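RctB replication initiator protein (Vibrio cholerae, PDB 5UBE) probably initiates replication of the second chromosome of the cholera bacterium by binding DNA, its N-terminal domain containing a predicted helix-turn-helix region. Local coordinates at residues H19-S24 and G92-I97; A26-I31 and L50-G55; Q33-K38 and S43-L48. All coordinates share one frame; numbering follows the deposited sequence.

Interaction 1. Residues H19-S24 and G92-I97; sequences HLFEVS and GLFKQI
Phe21 and Phe94 carry this contact between two strands of one mixed sheet, and each gives up about 40 Å² to the other segment. The strand 108-114 lies between strands 20-22 and 94-100, so the backbones stay apart, with CA of Phe21 9.1 Å from CA of Phe94, and the rings bridge the gap. CD1 of Phe21 comes to 3.9 Å from CE1 of Phe94, and CE1 of Phe21 is as close to CZ of Phe94. CE1 of Phe21 lies over one face of the Phe94 ring, and CE1 of Phe94 sits at the edge of the Phe21 ring, near its plane; with planes at 59° and centroids 5.5 Å apart, the rings cross obliquely. Both lie on the helix-covered face of the sheet; in Phe21, whose CB does not point at Phe94, placing CG beside the backbone N (chi1 -62°) brings the ring end closer. Leu85 of helix 78-91 and Ile51 of helix 42-55 touch Phe21, whereas Ala88 and Leu48 touch Phe94. With no hydrogen bond between the segments, the contact rests on apolar burial of two rings, joining sheet to helices in the hydrophobic core.

Interaction 2. Residues A26-I31 and L50-G55; sequences AAIDWI and LISLRG
Ser52 fits against Ile28 and Ile31, one helical turn apart on helix 26-34, and so joins that helix to helix 42-55. The backbones come close here, CA of Ile28 lying 6.5 Å from CA of Ser52, an approach consistent with the small serine side chain at the crossing point.

The apolar part of the contact is made by Ile31, whose CD1 methyl lies 3.9 Å from CB of Ser52. Its CG1 branch stands beside the backbone N (chi1 -75°) and runs on extended, carrying CD1 across to the second helix. Ile31 is buried, and its side chain also touches Leu48 and Asn49 of that helix.

The other part pairs a hydrocarbon with a hydroxyl. CG1 of Ile28 is 3.5 Å from OG of Ser52, a van der Waals contact with a carbon that offers no polar hydrogen. OG is anti to the backbone N of its own residue (chi1 -179°), which directs it to Ile28 while CB faces Ile31. Ile28 itself lies at the exposed margin of the interface.

On the side of the helix pair that faces the sheet, Ala27 and Ile51 both touch Phe114 of strand 108-114. Since no hydrogen bond or salt bridge crosses between the segments, their direct contact is van der Waals in kind and modest in area, with one serine set against two isoleucines.

Interaction 3. Residues Q33-K38 and S43-L48; sequences QYQHFK and SIVELL
The end of helix 26-34 and the turn after it pack against the early part of helix 42-55, forming the connected end of a helical pair within the predicted helix-turn-helix family region. A type I beta turn from Tyr34 to Phe37, closed by the 2.9 Å hydrogen bond from Phe37 N to Tyr34 O, begins the link between the helices. Two side-chain pairs bridge them, each crossing at about a right angle.

In the buried pair, the CD1 methyl of Leu48 approaches the CD2-CE2 bond of Tyr34 obliquely, 3.7 Å from CD2 and 4.2 Å from CE2. Tyr34 has CG beside its backbone N (chi1 -72°), which lays the ring toward helix 42-55. Its phenol oxygen continues past Leu48 to a hydrogen bond with the backbone O of Ile115, so a polar bond fixes the far end of the ring while the Leu48 methyl packs against its CD2-CE2 bond.

Nearer the surface, Gln35 meets Val45. The closest touch is through the aliphatic CG of Gln35, 3.7 Å from CG2 of Val45, the methyl that stands beside the valine backbone N; the amide end lies alongside the valine methyls. The CA atoms of these two residues are 7.8 Å apart, the nearest CA pair between the segments. No hydrogen bond crosses here.

Around these pairs, Leu93, in the loop before strand 94-100, and Phe114 of strand 108-114 each touch both Tyr34 and Leu48. Helix 78-91 meets helix 42-55 through Ala88 on Ile44, and through a salt bridge between Glu46 and Arg84.

How the interactions relate
Interactions 2 and 3 join the same two helices, 26-34 and 42-55, at successive levels with centres 11 Å apart; CD1 of Ile31 reaches 3.6 Å from O of Leu48 between them. Interaction 1 joins the sheet chiefly to helix 42-55. Its Phe21 CD1 lies 3.6 Å from Ile51 CD1, and Phe94 CZ lies 3.6 Å from Leu48 CD2, placing the aromatic pair against segment 50-55 and against Leu48 of interaction 3. Helix 42-55 is therefore common ground, with Ser52 turned to helix 26-34, Val45 to the turn that follows it, and Ile51 to the sheet, all within one putative DNA-binding domain.

Interaction 1. Residues H19-S24 and G92-I97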
# COMPACT_ATOMS: atom_id res chain seq x y z
N HIS A 19 8.45 -0.33 0.12
CA HIS A 19 7.31 -1.19 -0.14
C HIS A 19 6.35 -0.51 -1.11
O HIS A 19 6.30 0.72 -1.21
CB HIS A 19 6.60 -1.56 1.16
CG HIS A 19 7.28 -2.64 1.93
ND1 HIS A 19 6.86 -3.04 3.18
CD2 HIS A 19 8.35 -3.42 1.63
CE1 HIS A 19 7.63 -4.02 3.62
NE2 HIS A 19 8.55 -4.26 2.69
N LEU A 20 5.56 -1.33 -1.81
CA LEU A 20 4.73 -0.89 -2.93
C LEU A 20 3.27 -1.25 -2.71
O LEU A 20 2.95 -2.31 -2.16
CB LEU A 20 5.20 -1.54 -4.23
CG LEU A 20 6.60 -1.19 -4.71
CD1 LEU A 20 6.88 -1.84 -6.07
CD2 LEU A 20 6.75 0.31 -4.80
N PHE A 21 2.38 -0.37 -3.18
CA PHE A 21 0.94 -0.55 -3.09
C PHE A 21 0.33 -0.50 -4.48
O PHE A 21 0.52 0.47 -5.21
CB PHE A 21 0.30 0.54 -2.22
CG PHE A 21 0.77 0.52 -0.80
CD1 PHE A 21 0.14 -0.26 0.14
CD2 PHE A 21 1.88 1.27 -0.42
CE1 PHE A 21 0.59 -0.28 1.45
CE2 PHE A 21 2.33 1.26 0.88
CZ PHE A 21 1.70 0.50 1.82
N GLU A 22 -0.43 -1.53 -4.82
CA GLU A 22 -1.12 -1.55 -6.11
C GLU A 22 -2.34 -0.63 -6.05
O GLU A 22 -3.21 -0.79 -5.19
CB GLU A 22 -1.50 -2.99 -6.45
CG GLU A 22 -2.54 -3.15 -7.52
CD GLU A 22 -3.14 -4.55 -7.49
OE1 GLU A 22 -2.37 -5.52 -7.66
OE2 GLU A 22 -4.36 -4.66 -7.27
N VAL A 23 -2.39 0.35 -6.97
CA VAL A 23 -3.51 1.27 -7.04
C VAL A 23 -4.75 0.53 -7.53
O VAL A 23 -4.68 -0.29 -8.45
CB VAL A 23 -3.17 2.44 -7.97
CG1 VAL A 23 -4.39 3.33 -8.17
CG2 VAL A 23 -2.00 3.25 -7.38
N SER A 24 -5.89 0.79 -6.89
CA SER A 24 -7.16 0.27 -7.39
C SER A 24 -8.25 1.29 -7.12
O SER A 24 -8.39 1.77 -5.99
CB SER A 24 -7.51 -1.07 -6.73
OG SER A 24 -8.86 -1.10 -6.27
N GLY A 92 -6.06 -8.13 7.77
CA GLY A 92 -6.39 -8.80 6.53
C GLY A 92 -6.71 -7.89 5.37
O GLY A 92 -7.31 -8.35 4.39
N LEU A 93 -6.30 -6.61 5.42
CA LEU A 93 -6.65 -5.64 4.39
C LEU A 93 -5.82 -5.80 3.13
O LEU A 93 -6.29 -5.44 2.04
CB LEU A 93 -6.49 -4.21 4.93
CG LEU A 93 -7.29 -3.89 6.18
CD1 LEU A 93 -7.31 -2.40 6.42
CD2 LEU A 93 -8.70 -4.42 6.05
N PHE A 94 -4.61 -6.33 3.24
CA PHE A 94 -3.67 -6.42 2.14
C PHE A 94 -3.18 -7.85 1.96
O PHE A 94 -2.80 -8.50 2.94
CB PHE A 94 -2.43 -5.55 2.37
CG PHE A 94 -2.69 -4.09 2.37
CD1 PHE A 94 -2.96 -3.43 1.18
CD2 PHE A 94 -2.61 -3.37 3.56
CE1 PHE A 94 -3.17 -2.06 1.17
CE2 PHE A 94 -2.82 -2.00 3.56
CZ PHE A 94 -3.09 -1.35 2.37
N LYS A 95 -3.13 -8.29 0.71
CA LYS A 95 -2.33 -9.45 0.34
C LYS A 95 -0.90 -9.00 0.07
O LYS A 95 -0.65 -8.16 -0.81
CB LYS A 95 -2.92 -10.13 -0.89
CG LYS A 95 -2.22 -11.41 -1.27
CD LYS A 95 -2.93 -12.09 -2.43
CE LYS A 95 -2.29 -13.41 -2.79
NZ LYS A 95 -2.82 -13.96 -4.06
N GLN A 96 0.04 -9.57 0.82
CA GLN A 96 1.46 -9.30 0.62
C GLN A 96 2.00 -10.20 -0.49
O GLN A 96 1.94 -11.43 -0.40
CB GLN A 96 2.25 -9.53 1.90
CG GLN A 96 1.84 -8.64 3.05
CD GLN A 96 2.91 -8.57 4.12
OE1 GLN A 96 2.80 -9.22 5.16
NE2 GLN A 96 3.97 -7.78 3.88
N ILE A 97 2.55 -9.57 -1.53
CA ILE A 97 3.07 -10.25 -2.71
C ILE A 97 4.54 -9.89 -2.86
O ILE A 97 4.84 -8.73 -3.14
CB ILE A 97 2.29 -9.84 -3.96
CG1 ILE A 97 0.78 -10.06 -3.75
CG2 ILE A 97 2.82 -10.55 -5.20
CD1 ILE A 97 -0.09 -9.48 -4.85

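Interaction 2. Residues A26-I31 and L50-G55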
# COMPACT_ATOMS: atom_id res chain seq x y z
N ALA A 26 -11.44 0.50 -7.24
CA ALA A 26 -12.41 -0.21 -6.42
C ALA A 26 -12.13 -0.04 -4.93
O ALA A 26 -13.06 0.06 -4.13
CB ALA A 26 -12.43 -1.70 -6.78
N ALA A 27 -10.84 0.01 -4.56
CA ALA A 27 -10.47 0.16 -3.16
C ALA A 27 -10.97 1.46 -2.57
O ALA A 27 -11.10 1.58 -1.35
CB ALA A 27 -8.94 0.06 -3.01
N ILE A 28 -11.28 2.45 -3.41
CA ILE A 28 -11.80 3.71 -2.90
C ILE A 28 -13.11 3.48 -2.15
O ILE A 28 -13.35 4.07 -1.09
CB ILE A 28 -11.96 4.73 -4.05
CG1 ILE A 28 -10.61 4.96 -4.74
CG2 ILE A 28 -12.53 6.04 -3.54
CD1 ILE A 28 -10.74 5.65 -6.11
N ASP A 29 -13.96 2.59 -2.68
CA ASP A 29 -15.16 2.21 -1.94
C ASP A 29 -14.86 1.25 -0.79
O ASP A 29 -15.47 1.34 0.28
CB ASP A 29 -16.19 1.58 -2.87
CG ASP A 29 -16.62 2.52 -3.99
OD1 ASP A 29 -16.70 3.75 -3.77
OD2 ASP A 29 -16.88 2.01 -5.10
N TRP A 30 -13.94 0.30 -1.01
CA TRP A 30 -13.62 -0.70 0.01
C TRP A 30 -13.17 -0.04 1.30
O TRP A 30 -13.45 -0.56 2.40
CB TRP A 30 -12.52 -1.63 -0.50
CG TRP A 30 -12.88 -2.43 -1.70
CD1 TRP A 30 -14.12 -2.54 -2.29
CD2 TRP A 30 -12.00 -3.28 -2.46
NE1 TRP A 30 -14.05 -3.38 -3.37
CE2 TRP A 30 -12.77 -3.86 -3.49
CE3 TRP A 30 -10.65 -3.60 -2.36
CZ2 TRP A 30 -12.22 -4.73 -4.44
CZ3 TRP A 30 -10.10 -4.49 -3.30
CH2 TRP A 30 -10.89 -5.04 -4.32
N ILE A 31 -12.45 1.07 1.19
CA ILE A 31 -11.84 1.70 2.37
C ILE A 31 -12.90 2.17 3.34
O ILE A 31 -12.76 2.02 4.56
CB ILE A 31 -10.91 2.85 1.92
CG1 ILE A 31 -9.62 2.28 1.33
CG2 ILE A 31 -10.60 3.82 3.07
CD1 ILE A 31 -8.74 3.33 0.60
N LEU A 50 -4.32 7.83 2.30
CA LEU A 50 -3.13 8.39 1.67
C LEU A 50 -2.79 7.64 0.39
O LEU A 50 -2.55 8.25 -0.66
CB LEU A 50 -1.95 8.34 2.63
CG LEU A 50 -0.74 9.22 2.34
CD1 LEU A 50 -1.11 10.69 2.43
CD2 LEU A 50 0.36 8.87 3.34
N ILE A 51 -2.72 6.30 0.47
CA ILE A 51 -2.50 5.47 -0.71
C ILE A 51 -3.51 5.81 -1.80
O ILE A 51 -3.15 6.03 -2.96
CB ILE A 51 -2.58 3.98 -0.34
CG1 ILE A 51 -1.45 3.60 0.64
CG2 ILE A 51 -2.60 3.11 -1.62
CD1 ILE A 51 -1.78 2.40 1.51
N SER A 52 -4.79 5.81 -1.44
CA SER A 52 -5.84 6.13 -2.42
C SER A 52 -5.59 7.48 -3.07
O SER A 52 -5.53 7.60 -4.30
CB SER A 52 -7.20 6.09 -1.73
OG SER A 52 -8.24 6.37 -2.64
N LEU A 53 -5.41 8.53 -2.26
CA LEU A 53 -5.26 9.87 -2.82
C LEU A 53 -3.99 9.99 -3.66
O LEU A 53 -4.00 10.59 -4.74
CB LEU A 53 -5.28 10.89 -1.69
CG LEU A 53 -5.30 12.39 -2.03
CD1 LEU A 53 -6.09 13.15 -0.97
CD2 LEU A 53 -3.89 12.95 -2.13
N ARG A 54 -2.88 9.42 -3.19
CA ARG A 54 -1.65 9.46 -3.97
C ARG A 54 -1.78 8.63 -5.26
O ARG A 54 -1.11 8.93 -6.25
CB ARG A 54 -0.48 8.97 -3.13
CG ARG A 54 0.87 8.96 -3.85
CD ARG A 54 1.21 10.34 -4.40
NE ARG A 54 2.50 10.39 -5.09
CZ ARG A 54 2.71 9.91 -6.31
NH1 ARG A 54 1.73 9.33 -7.00
NH2 ARG A 54 3.93 10.01 -6.85
N GLY A 55 -2.63 7.60 -5.25
CA GLY A 55 -2.84 6.79 -6.45
C GLY A 55 -3.47 7.55 -7.60
O GLY A 55 -3.31 7.16 -8.76

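Interaction 3. Residues Q33-K38 and S43-L48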
# COMPACT_ATOMS: atom_id res chain seq x y z
N GLN A 33 -15.74 0.70 3.50
CA GLN A 33 -16.33 -0.53 4.02
C GLN A 33 -15.44 -1.21 5.05
O GLN A 33 -15.95 -1.87 5.95
CB GLN A 33 -16.64 -1.50 2.88
CG GLN A 33 -17.80 -1.08 2.01
CD GLN A 33 -18.04 -2.06 0.89
OE1 GLN A 33 -17.16 -2.30 0.08
NE2 GLN A 33 -19.23 -2.65 0.86
N TYR A 34 -14.11 -1.06 4.94
CA TYR A 34 -13.20 -1.67 5.91
C TYR A 34 -13.50 -1.21 7.33
O TYR A 34 -13.22 -1.94 8.29
CB TYR A 34 -11.75 -1.33 5.58
CG TYR A 34 -11.14 -1.98 4.37
CD1 TYR A 34 -11.52 -3.25 3.95
CD2 TYR A 34 -10.13 -1.32 3.65
CE1 TYR A 34 -10.93 -3.83 2.84
CE2 TYR A 34 -9.55 -1.90 2.55
CZ TYR A 34 -9.94 -3.15 2.15
OH TYR A 34 -9.33 -3.70 1.05
N GLN A 35 -14.04 -0.00 7.48
CA GLN A 35 -14.24 0.57 8.80
C GLN A 35 -15.32 -0.14 9.60
O GLN A 35 -15.47 0.16 10.79
CB GLN A 35 -14.56 2.05 8.67
CG GLN A 35 -13.37 2.87 8.15
CD GLN A 35 -13.82 4.17 7.52
OE1 GLN A 35 -13.27 4.61 6.50
NE2 GLN A 35 -14.83 4.78 8.12
N HIS A 36 -16.08 -1.06 8.98
CA HIS A 36 -17.00 -1.94 9.68
C HIS A 36 -16.31 -3.11 10.35
O HIS A 36 -16.96 -3.85 11.09
CB HIS A 36 -18.07 -2.52 8.73
CG HIS A 36 -18.97 -1.51 8.09
ND1 HIS A 36 -20.26 -1.28 8.52
CD2 HIS A 36 -18.80 -0.72 7.00
CE1 HIS A 36 -20.83 -0.37 7.75
NE2 HIS A 36 -19.96 -0.01 6.82
N PHE A 37 -15.01 -3.31 10.12
CA PHE A 37 -14.33 -4.52 10.57
C PHE A 37 -13.51 -4.30 11.83
O PHE A 37 -12.91 -3.23 12.03
CB PHE A 37 -13.46 -5.08 9.44
CG PHE A 37 -14.24 -5.50 8.23
CD1 PHE A 37 -15.41 -6.24 8.37
CD2 PHE A 37 -13.86 -5.12 6.95
CE1 PHE A 37 -16.15 -6.63 7.26
CE2 PHE A 37 -14.60 -5.50 5.84
CZ PHE A 37 -15.74 -6.26 5.99
N LYS A 38 -13.46 -5.32 12.69
CA LYS A 38 -12.73 -5.20 13.94
C LYS A 38 -11.26 -4.93 13.67
O LYS A 38 -10.67 -5.48 12.74
CB LYS A 38 -12.87 -6.48 14.77
CG LYS A 38 -14.23 -6.68 15.38
CD LYS A 38 -14.28 -8.04 16.08
CE LYS A 38 -15.66 -8.32 16.65
NZ LYS A 38 -15.77 -9.77 17.06
N SER A 43 -5.93 5.24 12.57
CA SER A 43 -4.55 5.30 12.10
C SER A 43 -4.32 4.41 10.88
O SER A 43 -3.48 4.74 10.03
CB SER A 43 -3.60 4.89 13.24
OG SER A 43 -2.25 4.87 12.82
N ILE A 44 -5.03 3.29 10.77
CA ILE A 44 -4.94 2.50 9.53
C ILE A 44 -5.66 3.22 8.40
O ILE A 44 -5.15 3.29 7.27
CB ILE A 44 -5.50 1.08 9.75
CG1 ILE A 44 -4.51 0.27 10.61
CG2 ILE A 44 -5.75 0.37 8.40
CD1 ILE A 44 -5.10 -0.95 11.27
N VAL A 45 -6.86 3.75 8.66
CA VAL A 45 -7.60 4.47 7.63
C VAL A 45 -6.77 5.62 7.07
O VAL A 45 -6.79 5.88 5.87
CB VAL A 45 -8.96 4.96 8.17
CG1 VAL A 45 -9.69 5.79 7.13
CG2 VAL A 45 -9.82 3.76 8.57
N GLU A 46 -6.03 6.31 7.94
CA GLU A 46 -5.15 7.38 7.47
C GLU A 46 -4.20 6.90 6.38
O GLU A 46 -4.10 7.51 5.31
CB GLU A 46 -4.33 7.94 8.64
CG GLU A 46 -5.07 8.87 9.59
CD GLU A 46 -4.17 9.30 10.75
OE1 GLU A 46 -3.05 8.75 10.87
OE2 GLU A 46 -4.59 10.19 11.53
N LEU A 47 -3.47 5.81 6.65
CA LEU A 47 -2.63 5.21 5.63
C LEU A 47 -3.43 4.89 4.37
O LEU A 47 -3.01 5.21 3.26
CB LEU A 47 -1.95 3.95 6.17
CG LEU A 47 -1.13 3.20 5.12
CD1 LEU A 47 0.09 4.02 4.76
CD2 LEU A 47 -0.72 1.81 5.59
N LEU A 48 -4.60 4.24 4.53
CA LEU A 48 -5.39 3.84 3.36
C LEU A 48 -5.81 5.04 2.52
O LEU A 48 -5.68 5.03 1.29
CB LEU A 48 -6.62 3.02 3.78
CG LEU A 48 -6.31 1.82 4.67
CD1 LEU A 48 -7.54 0.98 4.85
CD2 LEU A 48 -5.16 0.99 4.10